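Local coordinates for protein porin (Acinetobacter baumannii AB307-0294, PDB 5DL7) that binds calcium ions and probably forms an outer-membrane beta-barrel channel of the OprD porin family for the uptake of small solutes, perhaps including vanillate, at residues 44-49 / 87-92; 196-201 / 217-222; 283-288 / 317-322. All coordinates share one frame; numbering follows the deposited sequence.

Following the chain from its N terminus, contact 1 comes first: residues 87-92, in the loop between strands 66-79 and 105-117, return to the start of strand 46-58. Contact 2 then joins strands 198-206 and 210-219 at the open end of their hairpin, and contact 3 pairs strands 278-288 and 318-327 across a long connection free of helix and strand. The three loops follow one another in series, neither nested nor crossing. Contacts 2 and 3 are neighbouring-strand pairs in the barrel wall, whereas contact 1 pins a loop onto a strand. None touches another; contacts 2 and 3 come nearest, about 14 Å between nearest atoms.

Contact 1: 44-49 / 87-92; sequences TAARDW and DYARSG. With CA (calcium ion), chain D; C8E ((hydroxyethyloxy)tri(ethyloxy)octane), chain K.
Asp-48 OD2 accepts from several donors: the hydroxyl of Ser-91 donates to it (OG to OD2, 2.6 Å) on the anti lone pair, a water that also accepts from Gly-92 N donates to it, and Ser-91 N adds a weak, longer bond. With its OG set between the backbone N and the carbonyl carbon (chi1 76°), Ser-91 reaches the carboxylate; the other oxygen, OD1, is in a salt bridge with Arg-102, a residue of another calcium site. Next to this cluster Ala-46 and Ala-89 form a single backbone bridge. Ala-89 N donates to Ala-45 O at 2.8 Å, and Arg-47 N returns a bond to Ala-89 O at 3.1 Å.

Tyr-88 lies against the side chain of Arg-47. The arginine CD stands over the ring centre, 4.0 Å from the Tyr-88 centroid, as a CH-pi contact, while CZ lies off-centre, 4.5 Å from the same centroid, in a cation-pi contact with the guanidinium turned 32° from the ring plane. Asp-33 holds Arg-47 NE by a salt bridge, which helps fix the guanidinium. At the ring edge, in plane, sits Ala-45 O, and Thr-44 CG2 packs against CE1. Thr-44 O and OG1 both bind calcium, with Asp-35, Tyr-36 and Asp-39 completing the protein ligands, and a water links Thr-44 N to Asp-87 O. The loop is thus tied by polar bonds to a strand start beside a calcium site, and the shared carboxylate of Asp-48 probably stays ionised among its donors and the charge of Arg-102.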
loop_
_atom_site.group_PDB
_atom_site.type_symbol
_atom_site.label_atom_id
_atom_site.label_comp_id
_atom_site.label_asym_id
_atom_site.label_seq_id
_atom_site.Cartn_x
_atom_site.Cartn_y
_atom_site.Cartn_z
ATOM N N THR A 44 -12.686 4.157 21.839
ATOM C CA THR A 44 -11.636 3.380 22.488
ATOM C C THR A 44 -10.689 2.666 21.557
ATOM O O THR A 44 -9.598 2.270 22.000
ATOM C CB THR A 44 -12.143 2.390 23.447
ATOM O OG1 THR A 44 -10.970 2.002 24.282
ATOM C CG2 THR A 44 -12.848 1.321 22.822
ATOM N N ALA A 45 -11.130 2.534 20.315
ATOM C CA ALA A 45 -10.391 1.754 19.301
ATOM C C ALA A 45 -11.042 2.014 17.951
ATOM O O ALA A 45 -12.197 2.509 17.914
ATOM C CB ALA A 45 -10.444 0.255 19.619
ATOM N N ALA A 46 -10.255 1.844 16.873
ATOM C CA ALA A 46 -10.780 1.714 15.492
ATOM C C ALA A 46 -10.905 0.221 15.265
ATOM O O ALA A 46 -9.887 -0.519 15.451
ATOM C CB ALA A 46 -9.862 2.306 14.459
ATOM N N ARG A 47 -12.082 -0.279 14.858
ATOM C CA ARG A 47 -12.247 -1.743 14.870
ATOM C C ARG A 47 -13.325 -2.125 13.886
ATOM O O ARG A 47 -14.304 -1.405 13.767
ATOM C CB ARG A 47 -12.723 -2.252 16.227
ATOM C CG ARG A 47 -12.746 -3.735 16.509
ATOM C CD ARG A 47 -13.141 -4.064 17.974
ATOM N NE ARG A 47 -12.088 -3.625 18.823
ATOM C CZ ARG A 47 -12.068 -3.662 20.198
ATOM N NH1 ARG A 47 -13.143 -4.006 20.837
ATOM N NH2 ARG A 47 -11.046 -3.220 20.870
ATOM N N ASP A 48 -13.110 -3.259 13.216
ATOM C CA ASP A 48 -14.198 -3.853 12.391
ATOM C C ASP A 48 -13.800 -5.315 12.130
ATOM O O ASP A 48 -12.668 -5.745 12.277
ATOM C CB ASP A 48 -14.390 -3.160 11.024
ATOM C CG ASP A 48 -15.207 -1.937 11.019
ATOM O OD1 ASP A 48 -16.400 -1.927 11.393
ATOM O OD2 ASP A 48 -14.630 -0.791 10.596
ATOM N N TRP A 49 -14.833 -6.095 11.771
ATOM C CA TRP A 49 -14.621 -7.462 11.419
ATOM C C TRP A 49 -15.503 -7.688 10.160
ATOM O O TRP A 49 -16.730 -7.463 10.167
ATOM C CB TRP A 49 -15.026 -8.392 12.479
ATOM C CG TRP A 49 -14.683 -9.829 12.229
ATOM C CD1 TRP A 49 -13.755 -10.354 11.329
ATOM C CD2 TRP A 49 -15.335 -10.961 12.818
ATOM N NE1 TRP A 49 -13.761 -11.707 11.380
ATOM C CE2 TRP A 49 -14.765 -12.114 12.223
ATOM C CE3 TRP A 49 -16.405 -11.107 13.730
ATOM C CZ2 TRP A 49 -15.133 -13.416 12.600
ATOM C CZ3 TRP A 49 -16.865 -12.356 14.017
ATOM C CH2 TRP A 49 -16.247 -13.520 13.449
ATOM N N ASP A 87 -19.875 1.432 17.565
ATOM C CA ASP A 87 -19.198 2.112 18.690
ATOM C C ASP A 87 -17.697 2.307 18.614
ATOM O O ASP A 87 -17.081 2.737 19.621
ATOM C CB ASP A 87 -19.455 1.347 19.927
ATOM C CG ASP A 87 -20.916 1.242 20.258
ATOM O OD1 ASP A 87 -21.578 2.309 20.270
ATOM O OD2 ASP A 87 -21.314 0.102 20.553
ATOM N N TYR A 88 -17.093 2.037 17.457
ATOM C CA TYR A 88 -15.678 2.149 17.288
ATOM C C TYR A 88 -15.337 3.079 16.179
ATOM O O TYR A 88 -16.087 3.277 15.219
ATOM C CB TYR A 88 -15.109 0.723 17.017
ATOM C CG TYR A 88 -15.281 -0.220 18.123
ATOM C CD1 TYR A 88 -14.592 -0.066 19.267
ATOM C CD2 TYR A 88 -16.246 -1.179 18.107
ATOM C CE1 TYR A 88 -14.797 -0.938 20.334
ATOM C CE2 TYR A 88 -16.531 -1.980 19.133
ATOM C CZ TYR A 88 -15.812 -1.868 20.272
ATOM O OH TYR A 88 -16.085 -2.701 21.302
ATOM N N ALA A 89 -14.085 3.601 16.185
ATOM C CA ALA A 89 -13.591 4.393 15.088
ATOM C C ALA A 89 -13.401 3.525 13.773
ATOM O O ALA A 89 -13.445 2.267 13.841
ATOM C CB ALA A 89 -12.380 5.209 15.336
ATOM N N ARG A 90 -13.608 4.218 12.699
ATOM C CA ARG A 90 -13.629 3.624 11.405
ATOM C C ARG A 90 -12.271 2.924 11.181
ATOM O O ARG A 90 -11.221 3.501 11.447
ATOM C CB ARG A 90 -13.929 4.502 10.253
ATOM C CG ARG A 90 -13.063 5.598 9.979
ATOM C CD ARG A 90 -13.739 6.474 8.911
ATOM N NE ARG A 90 -13.470 5.970 7.584
ATOM C CZ ARG A 90 -12.750 6.625 6.635
ATOM N NH1 ARG A 90 -12.178 7.816 6.877
ATOM N NH2 ARG A 90 -12.646 6.167 5.386
ATOM N N SER A 91 -12.337 1.679 10.685
ATOM C CA SER A 91 -11.108 0.930 10.273
ATOM C C SER A 91 -10.693 1.078 8.865
ATOM O O SER A 91 -9.522 0.778 8.485
ATOM C CB SER A 91 -11.401 -0.552 10.582
ATOM O OG SER A 91 -12.266 -1.153 9.633
ATOM N N GLY A 92 -11.642 1.334 7.986
ATOM C CA GLY A 92 -11.446 1.200 6.594
ATOM C C GLY A 92 -11.865 -0.105 5.875
ATOM O O GLY A 92 -11.713 -0.258 4.691
HETATM CA CA CA D . -8.356 1.828 24.018
HETATM O O12 C8E K . -15.164 -9.117 17.533
HETATM C C13 C8E K . -15.068 -10.399 16.959
HETATM C C14 C8E K . -13.685 -10.600 16.363
HETATM O O15 C8E K . -13.463 -11.963 15.987
HETATM C C16 C8E K . -12.093 -12.293 15.648
HETATM C C17 C8E K . -12.233 -13.199 14.454
HETATM O O18 C8E K . -11.015 -13.764 13.973
HETATM C C19 C8E K . -11.011 -13.837 12.536
HETATM C C20 C8E K . -9.637 -14.083 11.921
HETATM O O21 C8E K . -9.491 -13.365 10.631
HETATM O O HOH W 1 -15.105 3.105 21.418
HETATM O O HOH W 2 -14.570 0.757 8.501
HETATM O O HOH W 3 -6.942 0.829 25.502
#

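Contact 2: 196-201 / 217-222; sequences DSFYTL and AELKDI
The Phe-198 ring takes Leu-219 CB at its edge, in plane, CD2 lying 3.9 Å from that carbon, while its CZ meets Ala-217 CB obliquely at 3.6 Å. Phe-198 CG is anti to the backbone N (chi1 173°), which lays the ring beside the partner strand along Leu-219 and Ala-217. From the other side of the sheet the Tyr-199 ring leans across Glu-218, CE2 coming 3.5 Å from its CB, with ring and carboxylate planes 63° apart. The tyrosine hydroxyl is hydrogen-bonded to His-216.

Backbone bonds run both ways between Tyr-199 and Glu-218, Glu-218 N to Tyr-199 O spanning 2.9 Å. Beyond the regular strands Lys-220 N donates almost straight to Ser-197 O (3.0 Å, 172° at the hydrogen). At the same end Lys-220 crosses Asp-196, and its NZ meets OD1 of that residue on the syn lone pair at 3.1 Å, a salt bridge just outside the strand pairing.

Phe-198, Thr-200, Ala-217 and Leu-219 share one face, Tyr-199 and Glu-218 the other. Together they form the open end of the 198-206/210-219 beta hairpin, one antiparallel strand pair of the porin barrel wall.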
loop_
_atom_site.group_PDB
_atom_site.type_symbol
_atom_site.label_atom_id
_atom_site.label_comp_id
_atom_site.label_asym_id
_atom_site.label_seq_id
_atom_site.Cartn_x
_atom_site.Cartn_y
_atom_site.Cartn_z
ATOM N N ASP A 196 -9.160 17.548 -10.558
ATOM C CA ASP A 196 -9.766 16.725 -11.530
ATOM C C ASP A 196 -8.917 15.801 -12.322
ATOM O O ASP A 196 -9.449 15.188 -13.290
ATOM C CB ASP A 196 -10.594 17.435 -12.411
ATOM C CG ASP A 196 -9.923 18.466 -13.058
ATOM O OD1 ASP A 196 -8.745 18.473 -13.218
ATOM O OD2 ASP A 196 -10.708 19.464 -13.278
ATOM N N SER A 197 -7.617 15.821 -12.096
ATOM C CA SER A 197 -6.813 14.856 -12.821
ATOM C C SER A 197 -5.436 14.643 -12.243
ATOM O O SER A 197 -4.914 15.455 -11.517
ATOM C CB SER A 197 -6.835 15.202 -14.296
ATOM O OG SER A 197 -5.906 16.216 -14.490
ATOM N N PHE A 198 -4.871 13.469 -12.590
ATOM C CA PHE A 198 -3.571 13.048 -12.124
ATOM C C PHE A 198 -2.955 12.328 -13.356
ATOM O O PHE A 198 -3.614 11.505 -14.013
ATOM C CB PHE A 198 -3.668 12.123 -10.962
ATOM C CG PHE A 198 -2.364 11.501 -10.521
ATOM C CD1 PHE A 198 -2.013 10.289 -11.089
ATOM C CD2 PHE A 198 -1.441 12.098 -9.662
ATOM C CE1 PHE A 198 -0.752 9.742 -10.839
ATOM C CE2 PHE A 198 -0.240 11.433 -9.275
ATOM C CZ PHE A 198 0.096 10.244 -9.875
ATOM N N TYR A 199 -1.694 12.606 -13.592
ATOM C CA TYR A 199 -0.984 11.796 -14.582
ATOM C C TYR A 199 0.424 11.445 -14.077
ATOM O O TYR A 199 1.026 12.137 -13.212
ATOM C CB TYR A 199 -0.899 12.456 -15.883
ATOM C CG TYR A 199 0.100 13.452 -16.079
ATOM C CD1 TYR A 199 1.373 13.130 -16.557
ATOM C CD2 TYR A 199 -0.143 14.792 -15.919
ATOM C CE1 TYR A 199 2.416 14.054 -16.571
ATOM C CE2 TYR A 199 0.923 15.732 -16.016
ATOM C CZ TYR A 199 2.183 15.374 -16.345
ATOM O OH TYR A 199 3.237 16.340 -16.358
ATOM N N THR A 200 0.886 10.269 -14.558
ATOM C CA THR A 200 2.264 9.845 -14.234
ATOM C C THR A 200 2.816 9.070 -15.460
ATOM O O THR A 200 2.049 8.441 -16.178
ATOM C CB THR A 200 2.368 9.032 -12.913
ATOM O OG1 THR A 200 3.745 8.889 -12.495
ATOM C CG2 THR A 200 1.681 7.755 -13.034
ATOM N N LEU A 201 4.126 9.216 -15.654
ATOM C CA LEU A 201 4.789 8.392 -16.659
ATOM C C LEU A 201 6.252 8.116 -16.246
ATOM O O LEU A 201 6.876 8.810 -15.479
ATOM C CB LEU A 201 4.698 9.030 -17.994
ATOM C CG LEU A 201 5.568 10.128 -18.311
ATOM C CD1 LEU A 201 5.321 10.543 -19.797
ATOM C CD2 LEU A 201 5.263 11.322 -17.407
ATOM N N ALA A 217 5.163 12.605 -11.976
ATOM C CA ALA A 217 3.714 12.671 -11.718
ATOM C C ALA A 217 3.303 14.157 -11.453
ATOM O O ALA A 217 4.069 14.977 -10.934
ATOM C CB ALA A 217 3.277 11.896 -10.523
ATOM N N GLU A 218 2.068 14.428 -11.847
ATOM C CA GLU A 218 1.418 15.702 -11.554
ATOM C C GLU A 218 0.007 15.389 -11.085
ATOM O O GLU A 218 -0.813 14.910 -11.851
ATOM C CB GLU A 218 1.460 16.659 -12.707
ATOM C CG GLU A 218 0.777 17.972 -12.339
ATOM C CD GLU A 218 0.712 18.940 -13.518
ATOM O OE1 GLU A 218 1.743 19.270 -14.013
ATOM O OE2 GLU A 218 -0.367 19.148 -14.020
ATOM N N LEU A 219 -0.304 15.901 -9.859
ATOM C CA LEU A 219 -1.731 15.967 -9.386
ATOM C C LEU A 219 -2.132 17.418 -9.571
ATOM O O LEU A 219 -1.566 18.332 -8.914
ATOM C CB LEU A 219 -1.759 15.585 -7.921
ATOM C CG LEU A 219 -3.076 15.582 -7.201
ATOM C CD1 LEU A 219 -4.022 14.566 -7.841
ATOM C CD2 LEU A 219 -2.921 15.298 -5.740
ATOM N N LYS A 220 -3.052 17.614 -10.510
ATOM C CA LYS A 220 -3.299 18.961 -11.128
ATOM C C LYS A 220 -3.634 19.971 -10.005
ATOM O O LYS A 220 -4.486 19.703 -9.145
ATOM C CB LYS A 220 -4.462 18.885 -12.056
ATOM C CG LYS A 220 -4.690 20.249 -12.748
ATOM C CD LYS A 220 -5.831 20.073 -13.678
ATOM C CE LYS A 220 -6.264 21.377 -14.358
ATOM N NZ LYS A 220 -7.741 21.097 -14.472
ATOM N N ASP A 221 -2.905 21.095 -9.953
ATOM C CA ASP A 221 -3.114 22.237 -9.013
ATOM C C ASP A 221 -2.804 21.855 -7.596
ATOM O O ASP A 221 -3.178 22.602 -6.656
ATOM C CB ASP A 221 -4.575 22.720 -9.214
ATOM C CG ASP A 221 -4.768 23.478 -10.451
ATOM O OD1 ASP A 221 -3.935 24.292 -10.837
ATOM O OD2 ASP A 221 -5.858 23.309 -11.052
ATOM N N ILE A 222 -2.100 20.746 -7.333
ATOM C CA ILE A 222 -1.719 20.293 -6.041
ATOM C C ILE A 222 -0.223 20.092 -5.915
ATOM O O ILE A 222 0.436 20.827 -5.245
ATOM C CB ILE A 222 -2.523 19.098 -5.503
ATOM C CG1 ILE A 222 -4.062 19.453 -5.547
ATOM C CG2 ILE A 222 -2.092 18.790 -4.100
ATOM C CD1 ILE A 222 -4.922 18.313 -5.065
#

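Contact 3: 283-288 / 317-322; sequences GYMQSF and EKVYSI. With C8E ((hydroxyethyloxy)tri(ethyloxy)octane), chain L; C8E ((hydroxyethyloxy)tri(ethyloxy)octane), chain H.
Strands 283-288 and 318-322 run antiparallel, their short axes 175° apart, with the hydrogen-bonded pairs Gly-283/Ser-321 and Met-285/Val-319 alternating with the non-hydrogen-bonded pairs Tyr-284/Tyr-320 and Gln-286/Lys-318, and Ser-287 N extending the ladder to Glu-317 O.

On the face that carries the tyrosines, Tyr-284 and Tyr-320 lie side by side and point the same way. The edge of Tyr-284 is turned toward the face of Tyr-320 in a T-shaped pair, centroids 5.3 Å apart and planes at 64°, CE1 of Tyr-284 coming 3.6 Å from CE2 of Tyr-320. A water donates to the hydroxyl of Tyr-284. That hydroxyl in turn donates to Gln-286 OE1 at 2.6 Å, from above the amide plane, which ties the ring to its own strand.

Lys-318 runs alongside Tyr-284 and Gln-286, pointing the same way: its CG lies 3.6 Å from Tyr-284 OH, and CE sits 3.7 Å from Gln-286 NE2. Lys-318 NZ makes a salt bridge with Asp-352 of the next strand, and Tyr-320 has Lys-349 of that strand as a cation-pi partner.

On the opposite face Met-285 packs beside Val-319, its CE bent back (chi3 -69°) to 3.8 Å from Val-319 CG2. Gly-283, lacking a side chain, lets Ser-321 OG sit close to its CA. Detergent molecules touch Phe-288 and Ile-322, consistent with a lipid-facing outer surface at those places. Such neighbouring antiparallel strands, extended by strands 263-275 and 341-353, are characteristic of the transmembrane beta-barrel of OprD-family porins.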
loop_
_atom_site.group_PDB
_atom_site.type_symbol
_atom_site.label_atom_id
_atom_site.label_comp_id
_atom_site.label_asym_id
_atom_site.label_seq_id
_atom_site.Cartn_x
_atom_site.Cartn_y
_atom_site.Cartn_z
ATOM N N GLY A 283 17.058 -0.374 8.085
ATOM C CA GLY A 283 16.332 0.604 7.334
ATOM C C GLY A 283 16.631 2.039 7.817
ATOM O O GLY A 283 16.976 2.307 9.010
ATOM N N TYR A 284 16.619 3.019 6.925
ATOM C CA TYR A 284 16.785 4.414 7.218
ATOM C C TYR A 284 15.874 5.222 6.339
ATOM O O TYR A 284 15.727 4.910 5.127
ATOM C CB TYR A 284 18.224 4.920 7.015
ATOM C CG TYR A 284 18.399 6.313 7.448
ATOM C CD1 TYR A 284 18.322 6.637 8.797
ATOM C CD2 TYR A 284 18.487 7.255 6.578
ATOM C CE1 TYR A 284 18.503 7.963 9.260
ATOM C CE2 TYR A 284 18.712 8.588 7.014
ATOM C CZ TYR A 284 18.604 8.910 8.340
ATOM O OH TYR A 284 18.807 10.280 8.777
ATOM N N MET A 285 15.255 6.267 6.931
ATOM C CA MET A 285 14.535 7.246 6.150
ATOM C C MET A 285 14.838 8.626 6.633
ATOM O O MET A 285 15.058 8.831 7.802
ATOM C CB MET A 285 13.008 7.031 6.083
ATOM C CG MET A 285 12.554 5.596 5.866
ATOM S SD MET A 285 10.883 5.409 5.285
ATOM C CE MET A 285 9.946 5.927 6.737
ATOM N N GLN A 286 14.750 9.560 5.711
ATOM C CA GLN A 286 14.758 10.970 6.105
ATOM C C GLN A 286 14.031 11.895 5.169
ATOM O O GLN A 286 14.146 11.799 3.951
ATOM C CB GLN A 286 16.225 11.456 6.259
ATOM C CG GLN A 286 16.424 12.885 6.722
ATOM C CD GLN A 286 17.872 13.237 7.095
ATOM O OE1 GLN A 286 18.711 12.358 7.194
ATOM N NE2 GLN A 286 18.090 14.500 7.483
ATOM N N SER A 287 13.229 12.786 5.770
ATOM C CA SER A 287 12.638 13.845 5.081
ATOM C C SER A 287 13.404 15.113 5.096
ATOM O O SER A 287 13.901 15.533 6.163
ATOM C CB SER A 287 11.228 14.045 5.755
ATOM O OG SER A 287 10.484 14.987 5.059
ATOM N N PHE A 288 13.411 15.818 3.958
ATOM C CA PHE A 288 14.068 17.117 3.851
ATOM C C PHE A 288 13.109 18.137 3.251
ATOM O O PHE A 288 12.344 17.788 2.391
ATOM C CB PHE A 288 15.281 17.106 2.868
ATOM C CG PHE A 288 16.316 16.048 3.259
ATOM C CD1 PHE A 288 16.173 14.757 2.879
ATOM C CD2 PHE A 288 17.449 16.464 4.076
ATOM C CE1 PHE A 288 17.112 13.797 3.296
ATOM C CE2 PHE A 288 18.477 15.545 4.331
ATOM C CZ PHE A 288 18.268 14.224 3.931
ATOM N N GLU A 317 11.428 14.149 9.529
ATOM C CA GLU A 317 11.526 12.918 10.345
ATOM C C GLU A 317 12.686 12.054 9.831
ATOM O O GLU A 317 12.730 11.757 8.634
ATOM C CB GLU A 317 10.245 12.190 10.192
ATOM C CG GLU A 317 10.112 10.935 11.026
ATOM C CD GLU A 317 8.747 10.390 11.277
ATOM O OE1 GLU A 317 7.764 10.856 10.654
ATOM O OE2 GLU A 317 8.657 9.427 12.158
ATOM N N LYS A 318 13.498 11.663 10.790
ATOM C CA LYS A 318 14.561 10.665 10.586
ATOM C C LYS A 318 14.095 9.396 11.160
ATOM O O LYS A 318 13.656 9.339 12.341
ATOM C CB LYS A 318 15.851 11.098 11.301
ATOM C CG LYS A 318 16.488 12.307 10.645
ATOM C CD LYS A 318 17.732 12.564 11.536
ATOM C CE LYS A 318 18.480 13.741 11.037
ATOM N NZ LYS A 318 17.743 14.905 11.614
ATOM N N VAL A 319 14.212 8.289 10.424
ATOM C CA VAL A 319 13.751 7.015 10.847
ATOM C C VAL A 319 14.819 5.920 10.782
ATOM O O VAL A 319 15.516 5.879 9.765
ATOM C CB VAL A 319 12.542 6.512 10.018
ATOM C CG1 VAL A 319 11.921 5.212 10.548
ATOM C CG2 VAL A 319 11.392 7.536 9.917
ATOM N N TYR A 320 14.909 5.206 11.866
ATOM C CA TYR A 320 15.896 4.083 12.030
ATOM C C TYR A 320 15.106 2.846 12.233
ATOM O O TYR A 320 14.313 2.754 13.155
ATOM C CB TYR A 320 16.828 4.353 13.236
ATOM C CG TYR A 320 17.452 5.709 13.179
ATOM C CD1 TYR A 320 16.715 6.812 13.697
ATOM C CD2 TYR A 320 18.709 5.935 12.661
ATOM C CE1 TYR A 320 17.293 8.060 13.705
ATOM C CE2 TYR A 320 19.302 7.241 12.724
ATOM C CZ TYR A 320 18.535 8.237 13.203
ATOM O OH TYR A 320 19.007 9.571 13.255
ATOM N N SER A 321 15.425 1.752 11.489
ATOM C CA SER A 321 14.687 0.496 11.720
ATOM C C SER A 321 15.589 -0.746 11.565
ATOM O O SER A 321 16.676 -0.702 10.994
ATOM C CB SER A 321 13.502 0.347 10.720
ATOM O OG SER A 321 14.067 0.011 9.434
ATOM N N ILE A 322 15.095 -1.772 12.109
ATOM C CA ILE A 322 15.793 -3.091 12.030
ATOM C C ILE A 322 14.701 -4.142 11.868
ATOM O O ILE A 322 13.606 -4.006 12.366
ATOM C CB ILE A 322 16.639 -3.341 13.222
ATOM C CG1 ILE A 322 17.442 -4.656 13.051
ATOM C CG2 ILE A 322 15.864 -3.354 14.549
ATOM C CD1 ILE A 322 18.526 -4.831 14.092
HETATM C C11 C8E L . 18.256 19.049 -1.569
HETATM O O12 C8E L . 17.363 18.284 -0.632
HETATM C C13 C8E L . 18.096 17.709 0.421
HETATM C C14 C8E L . 18.529 18.837 1.359
HETATM O O15 C8E L . 17.443 19.802 1.669
HETATM C C16 C8E L . 17.899 20.541 2.785
HETATM C C17 C8E L . 16.766 21.423 3.237
HETATM O O18 C8E L . 16.518 22.347 2.174
HETATM C C19 C8E L . 15.489 23.293 2.561
HETATM C C20 C8E L . 14.884 23.955 1.350
HETATM O O21 C8E L . 13.870 23.142 0.658
HETATM C C1 C8E H . 12.470 -6.363 16.424
HETATM C C2 C8E H . 13.602 -6.491 15.498
HETATM C C3 C8E H . 14.483 -7.586 15.963
HETATM C C4 C8E H . 15.796 -7.517 15.255
HETATM C C5 C8E H . 16.668 -8.718 15.278
HETATM C C6 C8E H . 18.175 -8.564 15.335
HETATM C C7 C8E H . 18.906 -9.695 14.595
HETATM C C8 C8E H . 20.399 -10.013 14.912
HETATM O O9 C8E H . 20.730 -11.164 14.082
HETATM C C10 C8E H . 21.979 -11.867 14.155
HETATM C C11 C8E H . 21.775 -13.360 13.805
HETATM O O12 C8E H . 20.759 -13.577 12.781
HETATM C C13 C8E H . 20.585 -14.927 12.307
HETATM C C14 C8E H . 21.724 -15.348 11.372
HETATM O O15 C8E H . 21.540 -16.691 10.944
HETATM C C16 C8E H . 22.677 -17.585 11.166
HETATM O O HOH W 4 20.781 10.566 10.669
#